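Local coordinates for protein diguanylate cyclase (Pseudomonas aeruginosa, PDB 5M3C) that joins a GGDEF domain to an EAL domain, holding calcium and guanosine-5'-triphosphate in the first and a second calcium site in the other, at residues R227-A232 / G236-L241; E282-L287 / H319-L324. All coordinates share one frame; numbering follows the deposited sequence.

Contact 1: residues R227-A232 / G236-L241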
loop_
_atom_site.group_PDB
_atom_site.type_symbol
_atom_site.label_atom_id
_atom_site.label_comp_id
_atom_site.label_asym_id
_atom_site.label_seq_id
_atom_site.Cartn_x
_atom_site.Cartn_y
_atom_site.Cartn_z
ATOM N N ARG B 227 3.136 6.244 22.439
ATOM C CA ARG B 227 3.348 5.068 23.260
ATOM C C ARG B 227 2.020 4.376 23.561
ATOM O O ARG B 227 1.905 3.162 23.409
ATOM C CB ARG B 227 4.050 5.483 24.554
ATOM C CG ARG B 227 4.776 4.377 25.302
ATOM C CD ARG B 227 5.762 5.001 26.278
ATOM N NE ARG B 227 5.806 4.317 27.567
ATOM C CZ ARG B 227 6.019 4.929 28.731
ATOM N NH1 ARG B 227 6.045 4.228 29.857
ATOM N NH2 ARG B 227 6.196 6.246 28.777
ATOM N N PHE B 228 1.011 5.146 23.965
ATOM C CA PHE B 228 -0.224 4.551 24.479
ATOM C C PHE B 228 -1.326 4.329 23.446
ATOM O O PHE B 228 -2.295 3.627 23.734
ATOM C CB PHE B 228 -0.767 5.332 25.694
ATOM C CG PHE B 228 -1.398 6.665 25.364
ATOM C CD1 PHE B 228 -2.500 6.751 24.525
ATOM C CD2 PHE B 228 -0.917 7.834 25.941
ATOM C CE1 PHE B 228 -3.084 7.975 24.243
ATOM C CE2 PHE B 228 -1.498 9.059 25.663
ATOM C CZ PHE B 228 -2.582 9.129 24.815
ATOM N N ILE B 229 -1.207 4.911 22.254
ATOM C CA ILE B 229 -2.228 4.666 21.230
ATOM C C ILE B 229 -2.052 3.287 20.587
ATOM O O ILE B 229 -3.029 2.550 20.405
ATOM C CB ILE B 229 -2.258 5.771 20.161
ATOM C CG1 ILE B 229 -2.768 7.070 20.785
ATOM C CG2 ILE B 229 -3.167 5.370 19.011
ATOM C CD1 ILE B 229 -2.668 8.276 19.877
ATOM N N PRO B 230 -0.806 2.924 20.250
ATOM C CA PRO B 230 -0.564 1.560 19.790
ATOM C C PRO B 230 -0.979 0.541 20.847
ATOM O O PRO B 230 -1.545 -0.500 20.516
ATOM C CB PRO B 230 0.951 1.523 19.566
ATOM C CG PRO B 230 1.352 2.944 19.367
ATOM C CD PRO B 230 0.417 3.744 20.226
ATOM N N LEU B 231 -0.692 0.848 22.111
ATOM C CA LEU B 231 -1.128 0.012 23.223
ATOM C C LEU B 231 -2.624 -0.249 23.111
ATOM O O LEU B 231 -3.070 -1.400 23.127
ATOM C CB LEU B 231 -0.819 0.704 24.551
ATOM C CG LEU B 231 -1.292 -0.005 25.820
ATOM C CD1 LEU B 231 -0.487 -1.272 26.045
ATOM C CD2 LEU B 231 -1.182 0.917 27.024
ATOM N N ALA B 232 -3.391 0.831 22.989
ATOM C CA ALA B 232 -4.840 0.734 22.849
ATOM C C ALA B 232 -5.208 -0.108 21.634
ATOM O O ALA B 232 -6.044 -1.012 21.725
ATOM C CB ALA B 232 -5.454 2.119 22.740
ATOM N N GLY B 236 -7.076 -3.586 22.157
ATOM C CA GLY B 236 -8.473 -3.275 21.851
ATOM C C GLY B 236 -9.113 -2.245 22.763
ATOM O O GLY B 236 -10.154 -2.501 23.366
ATOM N N LEU B 237 -8.494 -1.074 22.859
ATOM C CA LEU B 237 -9.041 0.020 23.654
ATOM C C LEU B 237 -9.189 1.289 22.827
ATOM O O LEU B 237 -9.604 2.326 23.343
ATOM C CB LEU B 237 -8.148 0.293 24.866
ATOM C CG LEU B 237 -8.163 -0.797 25.940
ATOM C CD1 LEU B 237 -7.147 -0.498 27.032
ATOM C CD2 LEU B 237 -9.555 -0.952 26.536
ATOM N N ILE B 238 -8.863 1.200 21.540
ATOM C CA ILE B 238 -8.887 2.364 20.660
ATOM C C ILE B 238 -10.311 2.870 20.433
ATOM O O ILE B 238 -10.544 4.076 20.392
ATOM C CB ILE B 238 -8.210 2.064 19.303
ATOM C CG1 ILE B 238 -8.027 3.354 18.497
ATOM C CG2 ILE B 238 -9.019 1.054 18.500
ATOM C CD1 ILE B 238 -7.070 4.344 19.123
ATOM N N LEU B 239 -11.262 1.951 20.292
ATOM C CA LEU B 239 -12.655 2.341 20.099
ATOM C C LEU B 239 -13.183 3.065 21.339
ATOM O O LEU B 239 -13.748 4.152 21.223
ATOM C CB LEU B 239 -13.524 1.128 19.750
ATOM C CG LEU B 239 -13.196 0.452 18.413
ATOM C CD1 LEU B 239 -14.140 -0.712 18.149
ATOM C CD2 LEU B 239 -13.246 1.448 17.264
ATOM N N PRO B 240 -12.989 2.473 22.530
ATOM C CA PRO B 240 -13.327 3.169 23.774
ATOM C C PRO B 240 -12.588 4.503 23.912
ATOM O O PRO B 240 -13.159 5.483 24.397
ATOM C CB PRO B 240 -12.864 2.196 24.862
ATOM C CG PRO B 240 -12.861 0.859 24.215
ATOM C CD PRO B 240 -12.528 1.094 22.773
ATOM N N LEU B 241 -11.329 4.530 23.488
ATOM C CA LEU B 241 -10.519 5.741 23.561
ATOM C C LEU B 241 -11.086 6.828 22.659
ATOM O O LEU B 241 -11.306 7.957 23.096
ATOM C CB LEU B 241 -9.074 5.438 23.159
ATOM C CG LEU B 241 -8.089 6.610 23.195
ATOM C CD1 LEU B 241 -7.936 7.154 24.606
ATOM C CD2 LEU B 241 -6.736 6.187 22.644
#
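The carbonyl oxygen of Ala-232 accepts a hydrogen bond from the backbone N-H of Leu-237, with 2.7 Å between O and N and an angle at the hydrogen of 167°. The bond is nearly straight, although the donor sits well out of the carbonyl plane. Gly-236 N comes about as near to the same oxygen, but at an angle too poor for a bond. Between the two partners the chain turns at Gly-236, whose positive phi (56°) is a conformation that glycine adopts readily because it has no side chain to obstruct it.

Apolar contacts flank the bond. Ala-232 CB meets Leu-237 CB at 3.9 Å and approaches the backbone N of Ile-238 at 3.7 Å; its small methyl lets the new helix start close beside the old one. Further out, Ile-238 has CG1 anti to its backbone N (chi1 -170°), which carries CD1 to within 4.0 Å of Ile-229 CG2, the two branched chains meeting at a slant. Leu-241, one turn on, points at the first helix. Its CD2 touches Ala-232 CB at 4.3 Å and lies at the edge of the Phe-228 ring, near the ring plane, 4.4 Å from CE1. Leu-237 also packs on Leu-182 and Arg-183 of helix 168-187.

A 6→1 backbone bond closing over a glycine in the left-handed region, with apolar side chains meeting across it, is the mark of a Schellman motif; here it ends helix 225-234 and leads straight into Leu-237, the N-cap of helix 238-259 in the EAL domain.

Contact 2: residues E282-L287 / H319-L324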
loop_
_atom_site.group_PDB
_atom_site.type_symbol
_atom_site.label_atom_id
_atom_site.label_comp_id
_atom_site.label_asym_id
_atom_site.label_seq_id
_atom_site.Cartn_x
_atom_site.Cartn_y
_atom_site.Cartn_z
ATOM N N GLU B 282 -24.216 7.597 13.595
ATOM C CA GLU B 282 -25.363 7.666 14.495
ATOM C C GLU B 282 -24.919 8.213 15.842
ATOM O O GLU B 282 -25.557 9.096 16.416
ATOM C CB GLU B 282 -25.994 6.282 14.682
ATOM C CG GLU B 282 -27.010 5.895 13.613
ATOM C CD GLU B 282 -26.394 5.668 12.244
ATOM O OE1 GLU B 282 -27.148 5.320 11.310
ATOM O OE2 GLU B 282 -25.164 5.834 12.093
ATOM N N ARG B 283 -23.808 7.676 16.332
ATOM C CA ARG B 283 -23.244 8.076 17.612
ATOM C C ARG B 283 -22.724 9.508 17.586
ATOM O O ARG B 283 -22.932 10.270 18.526
ATOM C CB ARG B 283 -22.107 7.130 17.991
ATOM C CG ARG B 283 -21.143 7.700 19.015
ATOM C CD ARG B 283 -21.861 8.155 20.271
ATOM N NE ARG B 283 -21.032 7.947 21.451
ATOM C CZ ARG B 283 -21.362 8.326 22.680
ATOM N NH1 ARG B 283 -20.533 8.083 23.686
ATOM N NH2 ARG B 283 -22.513 8.947 22.909
ATOM N N LEU B 284 -22.027 9.866 16.516
ATOM C CA LEU B 284 -21.476 11.206 16.397
ATOM C C LEU B 284 -22.570 12.255 16.484
ATOM O O LEU B 284 -22.448 13.241 17.207
ATOM C CB LEU B 284 -20.715 11.362 15.081
ATOM C CG LEU B 284 -19.224 11.635 15.252
ATOM C CD1 LEU B 284 -18.526 11.668 13.902
ATOM C CD2 LEU B 284 -19.022 12.948 15.994
ATOM N N GLU B 285 -23.666 12.014 15.789
ATOM C CA GLU B 285 -24.762 12.961 15.754
ATOM C C GLU B 285 -25.271 13.150 17.145
ATOM O O GLU B 285 -25.386 14.252 17.622
ATOM C CB GLU B 285 -25.866 12.350 14.903
ATOM C CG GLU B 285 -27.022 13.246 14.520
ATOM C CD GLU B 285 -27.958 12.588 13.525
ATOM O OE1 GLU B 285 -29.155 12.884 13.542
ATOM O OE2 GLU B 285 -27.505 11.768 12.723
ATOM N N GLN B 286 -25.445 12.082 17.902
ATOM C CA GLN B 286 -25.935 12.271 19.253
ATOM C C GLN B 286 -24.995 13.080 20.056
ATOM O O GLN B 286 -25.406 13.939 20.800
ATOM C CB GLN B 286 -26.074 10.966 19.972
ATOM C CG GLN B 286 -26.788 9.933 19.155
ATOM C CD GLN B 286 -27.390 8.862 20.017
ATOM O OE1 GLN B 286 -26.909 8.596 21.124
ATOM N NE2 GLN B 286 -28.453 8.241 19.523
ATOM N N LEU B 287 -23.715 12.814 19.911
ATOM C CA LEU B 287 -22.743 13.560 20.717
ATOM C C LEU B 287 -22.849 15.064 20.517
ATOM O O LEU B 287 -22.668 15.841 21.457
ATOM C CB LEU B 287 -21.317 13.115 20.387
ATOM C CG LEU B 287 -20.848 11.816 21.041
ATOM C CD1 LEU B 287 -19.364 11.616 20.795
ATOM C CD2 LEU B 287 -21.146 11.827 22.531
ATOM N N HIS B 319 -18.541 10.437 3.123
ATOM C CA HIS B 319 -19.685 11.201 2.637
ATOM C C HIS B 319 -20.697 11.379 3.762
ATOM O O HIS B 319 -21.138 12.493 4.041
ATOM C CB HIS B 319 -20.349 10.505 1.449
ATOM C CG HIS B 319 -19.560 10.594 0.181
ATOM N ND1 HIS B 319 -19.317 11.788 -0.462
ATOM C CD2 HIS B 319 -18.970 9.635 -0.570
ATOM C CE1 HIS B 319 -18.604 11.563 -1.550
ATOM N NE2 HIS B 319 -18.380 10.263 -1.640
ATOM N N GLY B 320 -21.050 10.272 4.409
ATOM C CA GLY B 320 -21.980 10.294 5.536
ATOM C C GLY B 320 -21.594 11.312 6.593
ATOM O O GLY B 320 -22.454 11.977 7.171
ATOM N N LEU B 321 -20.295 11.435 6.846
ATOM C CA LEU B 321 -19.797 12.395 7.821
ATOM C C LEU B 321 -20.019 13.820 7.330
ATOM O O LEU B 321 -20.315 14.715 8.121
ATOM C CB LEU B 321 -18.313 12.155 8.107
ATOM C CG LEU B 321 -17.979 10.860 8.856
ATOM C CD1 LEU B 321 -16.475 10.690 9.001
ATOM C CD2 LEU B 321 -18.650 10.840 10.220
ATOM N N LYS B 322 -19.880 14.030 6.023
ATOM C CA LYS B 322 -20.120 15.347 5.438
ATOM C C LYS B 322 -21.608 15.680 5.449
ATOM O O LYS B 322 -21.998 16.832 5.655
ATOM C CB LYS B 322 -19.581 15.410 4.008
ATOM C CG LYS B 322 -18.077 15.594 3.929
ATOM C CD LYS B 322 -17.640 16.964 4.430
ATOM C CE LYS B 322 -18.050 18.077 3.479
ATOM N NZ LYS B 322 -17.506 19.397 3.905
ATOM N N ARG B 323 -22.433 14.662 5.233
ATOM C CA ARG B 323 -23.879 14.820 5.257
ATOM C C ARG B 323 -24.313 15.388 6.605
ATOM O O ARG B 323 -25.279 16.147 6.687
ATOM C CB ARG B 323 -24.555 13.471 5.007
ATOM C CG ARG B 323 -25.770 13.528 4.092
ATOM C CD ARG B 323 -26.132 12.138 3.586
ATOM N NE ARG B 323 -24.969 11.447 3.028
ATOM C CZ ARG B 323 -24.930 10.149 2.739
ATOM N NH1 ARG B 323 -23.822 9.615 2.238
ATOM N NH2 ARG B 323 -25.992 9.382 2.951
ATOM N N LEU B 324 -23.593 15.017 7.662
ATOM C CA LEU B 324 -23.857 15.551 8.997
ATOM C C LEU B 324 -23.444 17.011 9.110
ATOM O O LEU B 324 -24.046 17.770 9.866
ATOM C CB LEU B 324 -23.128 14.740 10.070
ATOM C CG LEU B 324 -23.831 13.480 10.576
ATOM C CD1 LEU B 324 -23.110 12.941 11.801
ATOM C CD2 LEU B 324 -25.295 13.759 10.896
#
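Leu-284 and Leu-321 meet through their methyl groups, CD1 of the first lying 3.8 Å from CD2 of the second, and the two side chains cross at about a right angle. This is the deeper part of an entirely non-bonded contact: no hydrogen bond joins the segments. Leu-324 extends the apolar patch toward the surface, its CD1 standing 4.4 Å from Leu-284 CB. Three positions apart, Leu-321 and Leu-324 lie on the same side of their helix; Leu-324 starts out toward helix 282-287, and Leu-321 arrives through its CD2 methyl. Leucine suits these places because its forked end fills the space between helices whose axes stay 10.8 Å apart.

A second kind of contact sets an aliphatic chain against a charged one. Glu-285 has CG anti to its backbone N (chi1 -170°) and continues extended, so that it passes across Leu-324 at about a right angle. Leu-324 CD2 rests 4.0 Å from Glu-285 CG and 3.5 Å from OE2, while CD1 lies 4.2 Å from Glu-285 CB. The methylenes thus shield the rim of the leucine patch, and the carboxylate sits on the exposed side of the interface, where a charge is easily accommodated.

On the inner side, Leu-284 and Leu-321 both pack on Leu-300 of strand 298-303, and Leu-321 also reaches Leu-328 of the next strand. The two helices run in the same direction, 22° apart, and the chain passes from one to the other through strand 298-303. Such near-parallel neighbouring helices, laid side by side over the strand that connects them, characterise the outer layer of the beta/alpha barrel of EAL domains.

Both contacts belong to the EAL domain, with centres 22 Å apart and nearest atoms about 8 Å apart, so they do not touch. Helix 238-259 bridges them: it starts in contact 1, and further along Asp-243 forms a salt bridge with Arg-283 while Leu-246 packs on Leu-287, both partners being on segment 282-287 of contact 2. In contact 1 the Ile-229 side chain is about 10 Å from a calcium ion and Gly-236 about 10 Å from a guanosine-5'-triphosphate. Contact 2 backs strands 298-303 and 327-333, which carry the calcium ligands Glu-301 and Asp-331.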